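Local coordinates for endoglucanase E-5 (Thermobifida fusca, PDB 2CKR), which hydrolyses internal beta-1,4-glucosidic linkages in cellulose, lichenin and cereal beta-D-glucans, the chain here being its family 5 catalytic domain, at residues A[202-207]-A[229-234]. The protein carries 1 engineered substitution. Residues are numbered along the deposited sequence; the frame is centred on the assembly and turned at random.
Sequences AFHFYA and VTQFGT. Engineered in segment 229-234: Gln231 (natural residue Glu).
Residues 202-206 and 229-233 run parallel, their axes 12° apart; Gly233 N donates to Phe205 O (3.0 Å) and Ala207 N to Gly233 O (3.0 Å), while the bond from Phe205 N to Gln231 O is weak. On the face toward the active site, His204 leans across to its neighbour: NE2 donates a hydrogen bond to Thr230 OG1 at 2.8 Å, close to the ring plane, while Gln231 CB sits over the imidazole face, 3.4 Å from the ring centroid. ND1 hydrogen-bonds to Glu139, the probable proton donor, and Thr230 OG1 also hydrogen-bonds to Glu135, so the imidazole is fixed at both nitrogens. Gln231, engineered in place of the probable nucleophile Glu, leaves the strand with CG anti to the backbone N (chi1 -155°) and sends NE2 to Tyr206 OH (2.7 Å), its amide steeply inclined to the phenol ring; OE1 hydrogen-bonds to Arg61. Tyr206 CD1 passes close to the Gly233 backbone. Phe205 and Phe232 point to the other face, where Phe232 CB lies over the Phe205 ring in a CH-pi contact, 3.7 Å from its centroid, and Val229 CG1 touches Phe205 CE2. These are neighbouring TIM-barrel strands, joined through helix 212-224; helix 245-258 packs on Phe205, helix 295-305 on Phe232.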
loop_
_atom_site.group_PDB
_atom_site.type_symbol
_atom_site.label_atom_id
_atom_site.label_comp_id
_atom_site.label_asym_id
_atom_site.label_seq_id
_atom_site.Cartn_x
_atom_site.Cartn_y
_atom_site.Cartn_z
ATOM N N ALA A 202 -8.352 -1.102 -3.036
ATOM C CA ALA A 202 -7.751 -0.653 -1.782
ATOM C C ALA A 202 -8.765 -0.282 -0.706
ATOM O O ALA A 202 -9.801 0.333 -0.990
ATOM C CB ALA A 202 -6.830 0.518 -2.038
ATOM N N PHE A 203 -8.423 -0.621 0.540
ATOM C CA PHE A 203 -9.125 -0.147 1.723
ATOM C C PHE A 203 -8.125 0.395 2.753
ATOM O O PHE A 203 -7.086 -0.216 3.025
ATOM C CB PHE A 203 -9.967 -1.267 2.327
ATOM C CG PHE A 203 -10.791 -0.839 3.517
ATOM C CD1 PHE A 203 -11.779 0.134 3.381
ATOM C CD2 PHE A 203 -10.562 -1.391 4.774
ATOM C CE1 PHE A 203 -12.547 0.519 4.480
ATOM C CE2 PHE A 203 -11.313 -1.011 5.860
ATOM C CZ PHE A 203 -12.319 -0.052 5.712
ATOM N N HIS A 204 -8.435 1.579 3.269
ATOM C CA HIS A 204 -7.651 2.259 4.284
ATOM C C HIS A 204 -8.493 2.502 5.540
ATOM O O HIS A 204 -9.663 2.903 5.441
ATOM C CB HIS A 204 -7.193 3.624 3.770
ATOM C CG HIS A 204 -6.249 3.569 2.610
ATOM N ND1 HIS A 204 -5.585 4.688 2.157
ATOM C CD2 HIS A 204 -5.836 2.547 1.826
ATOM C CE1 HIS A 204 -4.810 4.359 1.143
ATOM N NE2 HIS A 204 -4.948 3.069 0.915
ATOM N N PHE A 205 -7.901 2.291 6.711
ATOM C CA PHE A 205 -8.585 2.586 7.973
ATOM C C PHE A 205 -7.616 2.998 9.067
ATOM O O PHE A 205 -6.442 2.638 9.034
ATOM C CB PHE A 205 -9.410 1.380 8.440
ATOM C CG PHE A 205 -8.580 0.192 8.843
ATOM C CD1 PHE A 205 -8.123 0.057 10.154
ATOM C CD2 PHE A 205 -8.236 -0.781 7.913
ATOM C CE1 PHE A 205 -7.338 -1.033 10.521
ATOM C CE2 PHE A 205 -7.475 -1.880 8.282
ATOM C CZ PHE A 205 -7.023 -2.003 9.587
ATOM N N TYR A 206 -8.147 3.697 10.065
ATOM C CA TYR A 206 -7.405 4.119 11.241
ATOM C C TYR A 206 -8.250 3.710 12.446
ATOM O O TYR A 206 -9.318 4.262 12.669
ATOM C CB TYR A 206 -7.128 5.622 11.184
ATOM C CG TYR A 206 -6.233 5.983 10.012
ATOM C CD1 TYR A 206 -4.849 6.048 10.160
ATOM C CD2 TYR A 206 -6.768 6.206 8.745
ATOM C CE1 TYR A 206 -4.020 6.352 9.075
ATOM C CE2 TYR A 206 -5.953 6.504 7.654
ATOM C CZ TYR A 206 -4.580 6.580 7.827
ATOM O OH TYR A 206 -3.765 6.892 6.756
ATOM N N ALA A 207 -7.762 2.727 13.197
ATOM C CA ALA A 207 -8.596 1.970 14.125
ATOM C C ALA A 207 -9.224 2.796 15.257
ATOM O O ALA A 207 -10.313 2.452 15.731
ATOM C CB ALA A 207 -7.804 0.800 14.694
ATOM N N VAL A 229 -5.249 -3.941 1.930
ATOM C CA VAL A 229 -5.244 -2.795 2.825
ATOM C C VAL A 229 -3.886 -2.129 2.653
ATOM O O VAL A 229 -2.913 -2.509 3.298
ATOM C CB VAL A 229 -5.548 -3.236 4.274
ATOM C CG1 VAL A 229 -5.390 -2.085 5.273
ATOM C CG2 VAL A 229 -6.967 -3.831 4.330
ATOM N N THR A 230 -3.809 -1.179 1.729
ATOM C CA THR A 230 -2.514 -0.578 1.399
ATOM C C THR A 230 -2.083 0.464 2.414
ATOM O O THR A 230 -0.929 0.885 2.409
ATOM C CB THR A 230 -2.518 0.045 -0.010
ATOM O OG1 THR A 230 -3.652 0.892 -0.166
ATOM C CG2 THR A 230 -2.686 -1.013 -1.097
ATOM N N GLN A 231 -2.997 0.901 3.271
ATOM C CA GLN A 231 -2.653 1.875 4.300
ATOM C C GLN A 231 -3.568 1.749 5.509
ATOM O O GLN A 231 -4.781 1.856 5.382
ATOM C CB GLN A 231 -2.756 3.297 3.721
ATOM C CG GLN A 231 -1.898 4.304 4.421
ATOM C CD GLN A 231 -1.878 5.653 3.719
ATOM O OE1 GLN A 231 -1.436 5.758 2.577
ATOM N NE2 GLN A 231 -2.332 6.697 4.420
ATOM N N PHE A 232 -2.992 1.501 6.677
ATOM C CA PHE A 232 -3.783 1.514 7.903
ATOM C C PHE A 232 -2.966 1.935 9.098
ATOM O O PHE A 232 -1.744 1.820 9.102
ATOM C CB PHE A 232 -4.456 0.160 8.156
ATOM C CG PHE A 232 -3.571 -0.850 8.849
ATOM C CD1 PHE A 232 -2.736 -1.659 8.113
ATOM C CD2 PHE A 232 -3.572 -0.973 10.231
ATOM C CE1 PHE A 232 -1.929 -2.575 8.736
ATOM C CE2 PHE A 232 -2.750 -1.899 10.864
ATOM C CZ PHE A 232 -1.941 -2.706 10.111
ATOM N N GLY A 233 -3.650 2.458 10.108
ATOM C CA GLY A 233 -3.012 2.798 11.368
ATOM C C GLY A 233 -3.854 2.318 12.532
ATOM O O GLY A 233 -4.999 1.894 12.349
ATOM N N THR A 234 -3.264 2.378 13.723
ATOM C CA THR A 234 -3.942 2.042 14.969
ATOM C C THR A 234 -4.441 3.281 15.698
ATOM O O THR A 234 -5.109 3.147 16.710
ATOM C CB THR A 234 -2.995 1.259 15.909
ATOM O OG1 THR A 234 -1.805 2.026 16.171
ATOM C CG2 THR A 234 -2.486 0.004 15.247
#